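Local coordinates for protein protease Do-like 2, chloroplastic (Arabidopsis thaliana, PDB 4FLN) that performs, as a chloroplast serine protease, the primary cleavage of the photodamaged D1 protein of plant photosystem II, at residues D458-V466 / A475-N483; G209-Q217 / Y229-S237. All coordinates share one frame; numbering follows the deposited sequence.

Contact 1: D458-V466 / A475-N483; sequences DMCKDKYLV and AVLEREASN
L465 and L477 form the middle one of three antiparallel pairs between residues 464-466 and 476-478, a hydrogen-bonded pair of the hairpin with L465 N to L477 O at 2.6 Å and L477 N to L465 O at 2.9 Å. Strands 464-466 and 475-478 run at 158° to each other, and Y464 with E478 and V466 with V476 make the flanking non-hydrogen-bonded pairs. One further backbone bond, R479 N to K463 O at 3.1 Å, carries the pairing to the first turn of helix 479-493. E478 is the N-cap of that helix, and its carbonyl takes both the N and the OG of S482.

Apolar contacts lie on both faces. On the face of Y464, V466 and V476, the CG1 branch of V476 meets CD2 of the tyrosine at 3.7 Å, while its CG2 runs beside V466 CG2 at 3.8 Å. On the other face the R479 side chain crosses that of L465 at about a right angle, its CG 3.5 Å from L465 CD2.

Charged groups close the open end. With CG anti to the backbone N, K463 bends at chi2 (57°) and brings NZ to E478 OE1 at 3.0 Å, a salt bridge entering 63° out of the carboxylate plane. R479 folds its guanidinium over K461 CA; its NH1 lies 3.0 Å from D462 O, a bond whose acceptor is less surely placed. A leucine in its place would probably leave the 460-462 turn without this cationic cover, its carbonyls facing no guanidinium.

The Y464 hydroxyl bonds to E269 of the second subunit. Chemically, this hairpin of the second PDZ domain couples a backbone-paired, apolar centre to a charged rim, and its Y464 and V476 face is also a subunit interface within the hexamer.

Contact 2: G209-Q217 / Y229-S237; sequences GECIGVAFQ and YVIPTTVVS
F216 brings the edge of its ring alongside Y229, CD2 lying 4.2 Å from CB of the tyrosine, while its own CB reaches CD1 of I231 at 4.1 Å. Its chi1 of 172° puts CG opposite the backbone N, and the ring extends toward the catalytic residues assigned by similarity, about 3 Å from D122 and about 4 Å from H91 between nearest side-chain atoms.

Beneath these side chains the strands pair antiparallel, their axes 134° apart. V214 and I231 form a hydrogen-bonded pair: I231 N meets V214 O at 2.7 Å, and the return bond ends on I231 O, an atom less surely placed. F216 N bonds to Y229 O at 3.0 Å. V214 and I231 share a face, CB to CB 4.3 Å, where V214 also touches F79 of strand 72-82 in the other barrel.

G213 faces P232 across the pair, with V230 CG1 packed near its CA. Its backbone angles (phi 158°) by themselves call for glycine, and a CB here would point toward strand 229-232. The I212 side chain crosses that of V230 at about a right angle, CD1 to CG1.

Past the pairing, P232 is the N-cap of helix 233-246. T233 N makes a weak bond to I212 O at 3.3 Å, and the T233 hydroxyl is held by G143 O.

Such a hairpin belongs to the second barrel of the chymotrypsin fold. The bonds between the strands are all backbone to backbone, and the side chains that meet are apolar, consistent with a mostly apolar frame beside the probable active site, where Q217 O also makes a weak bond to S200 OG.

Followed from the N terminus, the chain closes contact 2 first: strand 211-216 leads into an eleven-residue connection, partly unmodelled, and returns as strand 228-232, sealing a hairpin of the second protease barrel and starting helix 233-246. The first PDZ domain follows. Contact 1 then opens at the end of helix 450-459 and closes after only eight intervening residues, joining strands 464-469 and 474-478 of the second PDZ domain to helix 479-493. The two loops run in series, neither nested nor crossed. Their centres lie 55 Å apart on opposite sides of the chain's centre, and nearest atoms stay about 39 Å apart. In both, a hairpin passes straight into a helix.

Contact 1: D458-V466 / A475-N483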
loop_
_atom_site.group_PDB
_atom_site.type_symbol
_atom_site.label_atom_id
_atom_site.label_comp_id
_atom_site.label_asym_id
_atom_site.label_seq_id
_atom_site.Cartn_x
_atom_site.Cartn_y
_atom_site.Cartn_z
ATOM N N ASP B 458 -16.863 44.552 19.162
ATOM C CA ASP B 458 -17.966 45.145 19.916
ATOM C C ASP B 458 -17.818 46.659 20.126
ATOM O O ASP B 458 -18.807 47.386 20.173
ATOM C CB ASP B 458 -18.144 44.436 21.262
ATOM C CG ASP B 458 -18.413 42.946 21.113
ATOM O OD1 ASP B 458 -18.766 42.503 19.997
ATOM O OD2 ASP B 458 -18.278 42.219 22.120
ATOM N N MET B 459 -16.586 47.131 20.252
ATOM C CA MET B 459 -16.342 48.559 20.401
ATOM C C MET B 459 -16.346 49.288 19.064
ATOM O O MET B 459 -16.244 50.509 19.029
ATOM C CB MET B 459 -15.013 48.808 21.111
ATOM C CG MET B 459 -15.007 48.370 22.554
ATOM S SD MET B 459 -16.289 49.222 23.494
ATOM C CE MET B 459 -16.306 48.264 25.011
ATOM N N CYS B 460 -16.457 48.553 17.962
ATOM C CA CYS B 460 -16.314 49.178 16.650
ATOM C C CYS B 460 -17.586 49.892 16.212
ATOM O O CYS B 460 -18.641 49.276 16.052
ATOM C CB CYS B 460 -15.913 48.143 15.590
ATOM S SG CYS B 460 -15.556 48.847 13.945
ATOM N N LYS B 461 -17.478 51.205 16.054
ATOM C CA LYS B 461 -18.548 52.005 15.476
ATOM C C LYS B 461 -18.276 52.382 14.016
ATOM O O LYS B 461 -19.075 53.089 13.398
ATOM C CB LYS B 461 -18.830 53.244 16.340
ATOM C CG LYS B 461 -18.261 53.144 17.760
ATOM C CD LYS B 461 -18.980 54.033 18.771
ATOM C CE LYS B 461 -20.348 53.467 19.119
ATOM N NZ LYS B 461 -20.286 51.991 19.338
ATOM N N ASP B 462 -17.149 51.918 13.472
ATOM C CA ASP B 462 -16.653 52.432 12.191
ATOM C C ASP B 462 -17.414 51.951 10.979
ATOM O O ASP B 462 -18.233 51.040 11.058
ATOM C CB ASP B 462 -15.194 52.048 11.990
ATOM C CG ASP B 462 -14.252 52.960 12.723
ATOM O OD1 ASP B 462 -14.557 54.175 12.790
ATOM O OD2 ASP B 462 -13.215 52.459 13.227
ATOM N N LYS B 463 -17.067 52.529 9.836
ATOM C CA LYS B 463 -17.780 52.264 8.598
ATOM C C LYS B 463 -17.515 50.830 8.179
ATOM O O LYS B 463 -18.441 50.063 7.918
ATOM C CB LYS B 463 -17.318 53.240 7.513
ATOM C CG LYS B 463 -17.864 52.963 6.115
ATOM C CD LYS B 463 -19.382 52.932 6.081
ATOM C CE LYS B 463 -19.894 52.877 4.648
ATOM N NZ LYS B 463 -21.376 52.740 4.585
ATOM N N TYR B 464 -16.238 50.470 8.148
ATOM C CA TYR B 464 -15.838 49.149 7.701
ATOM C C TYR B 464 -15.184 48.309 8.797
ATOM O O TYR B 464 -14.600 48.827 9.753
ATOM C CB TYR B 464 -14.884 49.268 6.515
ATOM C CG TYR B 464 -15.443 50.040 5.339
ATOM C CD1 TYR B 464 -14.970 51.310 5.029
ATOM C CD2 TYR B 464 -16.434 49.494 4.537
ATOM C CE1 TYR B 464 -15.471 52.015 3.958
ATOM C CE2 TYR B 464 -16.943 50.189 3.464
ATOM C CZ TYR B 464 -16.461 51.451 3.176
ATOM O OH TYR B 464 -16.974 52.146 2.102
ATOM N N LEU B 465 -15.299 46.998 8.649
ATOM C CA LEU B 465 -14.503 46.074 9.431
ATOM C C LEU B 465 -13.311 45.677 8.570
ATOM O O LEU B 465 -13.467 44.983 7.564
ATOM C CB LEU B 465 -15.339 44.843 9.793
ATOM C CG LEU B 465 -16.568 45.091 10.681
ATOM C CD1 LEU B 465 -17.374 43.817 10.871
ATOM C CD2 LEU B 465 -16.166 45.665 12.030
ATOM N N VAL B 466 -12.118 46.125 8.951
ATOM C CA VAL B 466 -10.925 45.830 8.159
ATOM C C VAL B 466 -10.027 44.767 8.806
ATOM O O VAL B 466 -9.468 44.981 9.874
ATOM C CB VAL B 466 -10.093 47.106 7.874
ATOM C CG1 VAL B 466 -8.912 46.776 6.998
ATOM C CG2 VAL B 466 -10.950 48.161 7.213
ATOM N N ALA B 475 -9.317 41.790 4.100
ATOM C CA ALA B 475 -10.753 41.643 3.916
ATOM C C ALA B 475 -11.457 42.852 4.492
ATOM O O ALA B 475 -11.320 43.148 5.678
ATOM C CB ALA B 475 -11.250 40.391 4.594
ATOM N N VAL B 476 -12.208 43.556 3.657
ATOM C CA VAL B 476 -12.986 44.671 4.152
ATOM C C VAL B 476 -14.450 44.304 4.116
ATOM O O VAL B 476 -14.925 43.720 3.143
ATOM C CB VAL B 476 -12.746 45.964 3.345
ATOM C CG1 VAL B 476 -13.898 46.929 3.547
ATOM C CG2 VAL B 476 -11.436 46.610 3.761
ATOM N N LEU B 477 -15.154 44.639 5.193
ATOM C CA LEU B 477 -16.582 44.386 5.281
ATOM C C LEU B 477 -17.290 45.599 5.836
ATOM O O LEU B 477 -16.697 46.375 6.584
ATOM C CB LEU B 477 -16.854 43.179 6.166
ATOM C CG LEU B 477 -16.344 41.892 5.531
ATOM C CD1 LEU B 477 -15.258 41.274 6.389
ATOM C CD2 LEU B 477 -17.494 40.938 5.324
ATOM N N GLU B 478 -18.555 45.763 5.462
ATOM C CA GLU B 478 -19.356 46.881 5.954
ATOM C C GLU B 478 -20.090 46.529 7.257
ATOM O O GLU B 478 -20.857 45.562 7.308
ATOM C CB GLU B 478 -20.349 47.327 4.886
ATOM C CG GLU B 478 -20.611 48.811 4.895
ATOM C CD GLU B 478 -21.915 49.179 4.219
ATOM O OE1 GLU B 478 -22.648 50.026 4.780
ATOM O OE2 GLU B 478 -22.204 48.626 3.134
ATOM N N ARG B 479 -19.861 47.320 8.305
ATOM C CA ARG B 479 -20.414 47.021 9.631
ATOM C C ARG B 479 -21.915 46.748 9.643
ATOM O O ARG B 479 -22.352 45.698 10.115
ATOM C CB ARG B 479 -20.094 48.134 10.632
ATOM C CG ARG B 479 -18.873 47.854 11.489
ATOM C CD ARG B 479 -18.780 48.782 12.688
ATOM N NE ARG B 479 -19.998 48.749 13.482
ATOM C CZ ARG B 479 -20.864 49.750 13.550
ATOM N NH1 ARG B 479 -20.639 50.871 12.883
ATOM N NH2 ARG B 479 -21.949 49.638 14.297
ATOM N N GLU B 480 -22.700 47.690 9.127
ATOM C CA GLU B 480 -24.150 47.617 9.277
ATOM C C GLU B 480 -24.738 46.405 8.557
ATOM O O GLU B 480 -25.625 45.730 9.086
ATOM C CB GLU B 480 -24.816 48.920 8.813
ATOM N N ALA B 481 -24.235 46.128 7.361
ATOM C CA ALA B 481 -24.700 44.980 6.589
ATOM C C ALA B 481 -24.305 43.661 7.249
ATOM O O ALA B 481 -25.046 42.681 7.181
ATOM C CB ALA B 481 -24.167 45.044 5.159
ATOM N N SER B 482 -23.132 43.634 7.879
ATOM C CA SER B 482 -22.677 42.441 8.586
ATOM C C SER B 482 -23.648 42.064 9.690
ATOM O O SER B 482 -23.956 40.892 9.892
ATOM C CB SER B 482 -21.286 42.655 9.182
ATOM O OG SER B 482 -20.289 42.594 8.181
ATOM N N ASN B 483 -24.127 43.070 10.409
ATOM C CA ASN B 483 -25.048 42.835 11.505
ATOM C C ASN B 483 -26.389 42.294 11.025
ATOM O O ASN B 483 -26.877 41.294 11.545
ATOM C CB ASN B 483 -25.199 44.101 12.347
ATOM C CG ASN B 483 -23.915 44.459 13.082
ATOM O OD1 ASN B 483 -23.325 45.516 12.861
ATOM N ND2 ASN B 483 -23.470 43.562 13.952
HETATM O O HOH W 1 -21.769 49.827 8.386
#

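Contact 2: G209-Q217 / Y229-S237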
loop_
_atom_site.group_PDB
_atom_site.type_symbol
_atom_site.label_atom_id
_atom_site.label_comp_id
_atom_site.label_asym_id
_atom_site.label_seq_id
_atom_site.Cartn_x
_atom_site.Cartn_y
_atom_site.Cartn_z
ATOM N N GLY B 209 5.454 -5.513 46.854
ATOM C CA GLY B 209 4.053 -5.149 46.859
ATOM C C GLY B 209 3.787 -3.657 46.916
ATOM O O GLY B 209 2.634 -3.234 46.964
ATOM N N GLU B 210 4.842 -2.852 46.922
ATOM C CA GLU B 210 4.671 -1.406 46.864
ATOM C C GLU B 210 4.453 -1.007 45.417
ATOM O O GLU B 210 4.986 -1.633 44.504
ATOM C CB GLU B 210 5.896 -0.679 47.418
ATOM C CG GLU B 210 6.343 -1.157 48.788
ATOM C CD GLU B 210 7.556 -0.407 49.310
ATOM O OE1 GLU B 210 8.626 -0.471 48.667
ATOM O OE2 GLU B 210 7.440 0.244 50.373
ATOM N N CYS B 211 3.658 0.032 45.202
ATOM C CA CYS B 211 3.448 0.551 43.858
ATOM C C CYS B 211 4.574 1.513 43.506
ATOM O O CYS B 211 4.836 2.466 44.239
ATOM C CB CYS B 211 2.107 1.259 43.770
ATOM S SG CYS B 211 2.015 2.440 42.445
ATOM N N ILE B 212 5.268 1.235 42.410
ATOM C CA ILE B 212 6.395 2.066 41.998
ATOM C C ILE B 212 6.074 3.090 40.918
ATOM O O ILE B 212 6.974 3.749 40.403
ATOM C CB ILE B 212 7.631 1.237 41.628
ATOM C CG1 ILE B 212 7.278 0.175 40.586
ATOM C CG2 ILE B 212 8.234 0.631 42.891
ATOM C CD1 ILE B 212 7.140 0.728 39.190
ATOM N N GLY B 213 4.798 3.199 40.561
ATOM C CA GLY B 213 4.367 4.166 39.568
ATOM C C GLY B 213 3.048 3.780 38.928
ATOM O O GLY B 213 2.371 2.872 39.397
ATOM N N VAL B 214 2.680 4.470 37.855
ATOM C CA VAL B 214 1.418 4.208 37.168
ATOM C C VAL B 214 1.710 3.787 35.737
ATOM O O VAL B 214 2.564 4.383 35.084
ATOM C CB VAL B 214 0.523 5.466 37.168
ATOM C CG1 VAL B 214 -0.700 5.281 36.271
ATOM C CG2 VAL B 214 0.107 5.809 38.581
ATOM N N ALA B 215 1.018 2.761 35.250
ATOM C CA ALA B 215 1.244 2.296 33.879
ATOM C C ALA B 215 0.699 3.320 32.905
ATOM O O ALA B 215 -0.270 4.004 33.208
ATOM C CB ALA B 215 0.606 0.932 33.635
ATOM N N PHE B 216 1.347 3.434 31.748
ATOM C CA PHE B 216 0.947 4.390 30.726
ATOM C C PHE B 216 0.999 3.780 29.324
ATOM O O PHE B 216 2.059 3.357 28.867
ATOM C CB PHE B 216 1.838 5.632 30.808
ATOM C CG PHE B 216 1.645 6.599 29.678
ATOM C CD1 PHE B 216 0.615 7.519 29.704
ATOM C CD2 PHE B 216 2.509 6.595 28.590
ATOM C CE1 PHE B 216 0.442 8.414 28.659
ATOM C CE2 PHE B 216 2.344 7.487 27.544
ATOM C CZ PHE B 216 1.311 8.398 27.579
ATOM N N GLN B 217 -0.152 3.727 28.658
ATOM C CA GLN B 217 -0.236 3.260 27.278
ATOM C C GLN B 217 -1.287 4.042 26.490
ATOM O O GLN B 217 -2.438 4.162 26.921
ATOM C CB GLN B 217 -0.563 1.767 27.250
ATOM C CG GLN B 217 -0.733 1.179 25.854
ATOM C CD GLN B 217 0.547 1.220 25.036
ATOM O OE1 GLN B 217 0.714 2.075 24.165
ATOM N NE2 GLN B 217 1.457 0.289 25.313
ATOM N N TYR B 229 5.642 1.592 29.543
ATOM C CA TYR B 229 6.032 2.819 30.231
ATOM C C TYR B 229 5.342 3.003 31.573
ATOM O O TYR B 229 4.198 2.598 31.769
ATOM C CB TYR B 229 5.771 4.024 29.344
ATOM C CG TYR B 229 6.612 4.001 28.105
ATOM C CD1 TYR B 229 7.902 4.520 28.114
ATOM C CD2 TYR B 229 6.133 3.438 26.933
ATOM C CE1 TYR B 229 8.688 4.493 26.981
ATOM C CE2 TYR B 229 6.908 3.407 25.797
ATOM C CZ TYR B 229 8.186 3.935 25.827
ATOM O OH TYR B 229 8.960 3.904 24.694
ATOM N N VAL B 230 6.050 3.619 32.507
ATOM C CA VAL B 230 5.499 3.841 33.833
ATOM C C VAL B 230 5.816 5.229 34.356
ATOM O O VAL B 230 6.977 5.618 34.443
ATOM C CB VAL B 230 6.021 2.807 34.850
ATOM C CG1 VAL B 230 5.481 3.120 36.239
ATOM C CG2 VAL B 230 5.641 1.398 34.420
ATOM N N ILE B 231 4.779 5.969 34.717
ATOM C CA ILE B 231 4.964 7.204 35.453
ATOM C C ILE B 231 5.430 6.871 36.872
ATOM O O ILE B 231 4.692 6.241 37.632
ATOM C CB ILE B 231 3.650 7.969 35.514
ATOM C CG1 ILE B 231 3.146 8.223 34.091
ATOM C CG2 ILE B 231 3.832 9.271 36.284
ATOM C CD1 ILE B 231 1.649 8.255 33.941
ATOM N N PRO B 232 6.664 7.276 37.231
ATOM C CA PRO B 232 7.213 6.899 38.544
ATOM C C PRO B 232 6.560 7.601 39.736
ATOM O O PRO B 232 5.893 8.640 39.594
ATOM C CB PRO B 232 8.693 7.297 38.445
ATOM C CG PRO B 232 8.755 8.294 37.342
ATOM C CD PRO B 232 7.676 7.916 36.372
ATOM N N THR B 233 6.768 7.009 40.909
ATOM C CA THR B 233 6.292 7.546 42.175
ATOM C C THR B 233 6.633 9.019 42.376
ATOM O O THR B 233 5.800 9.795 42.844
ATOM C CB THR B 233 6.894 6.757 43.346
ATOM O OG1 THR B 233 6.378 5.432 43.322
ATOM C CG2 THR B 233 6.542 7.403 44.683
ATOM N N THR B 234 7.860 9.401 42.037
ATOM C CA THR B 234 8.304 10.773 42.265
ATOM C C THR B 234 7.468 11.804 41.500
ATOM O O THR B 234 7.157 12.870 42.029
ATOM C CB THR B 234 9.805 10.949 41.967
ATOM O OG1 THR B 234 10.038 10.826 40.563
ATOM C CG2 THR B 234 10.601 9.874 42.679
ATOM N N VAL B 235 7.096 11.486 40.264
ATOM C CA VAL B 235 6.268 12.389 39.483
ATOM C C VAL B 235 4.886 12.389 40.082
ATOM O O VAL B 235 4.187 13.398 40.067
ATOM C CB VAL B 235 6.158 11.950 38.028
ATOM C CG1 VAL B 235 5.127 12.792 37.312
ATOM C CG2 VAL B 235 7.503 12.058 37.347
ATOM N N VAL B 236 4.497 11.239 40.614
ATOM C CA VAL B 236 3.213 11.111 41.288
ATOM C C VAL B 236 3.156 11.910 42.580
ATOM O O VAL B 236 2.159 12.591 42.836
ATOM C CB VAL B 236 2.873 9.651 41.607
ATOM C CG1 VAL B 236 1.588 9.590 42.415
ATOM C CG2 VAL B 236 2.743 8.862 40.325
ATOM N N SER B 237 4.215 11.819 43.389
ATOM C CA SER B 237 4.292 12.569 44.649
ATOM C C SER B 237 4.116 14.034 44.342
ATOM O O SER B 237 3.296 14.712 44.955
ATOM C CB SER B 237 5.645 12.398 45.340
ATOM O OG SER B 237 5.992 11.037 45.501
#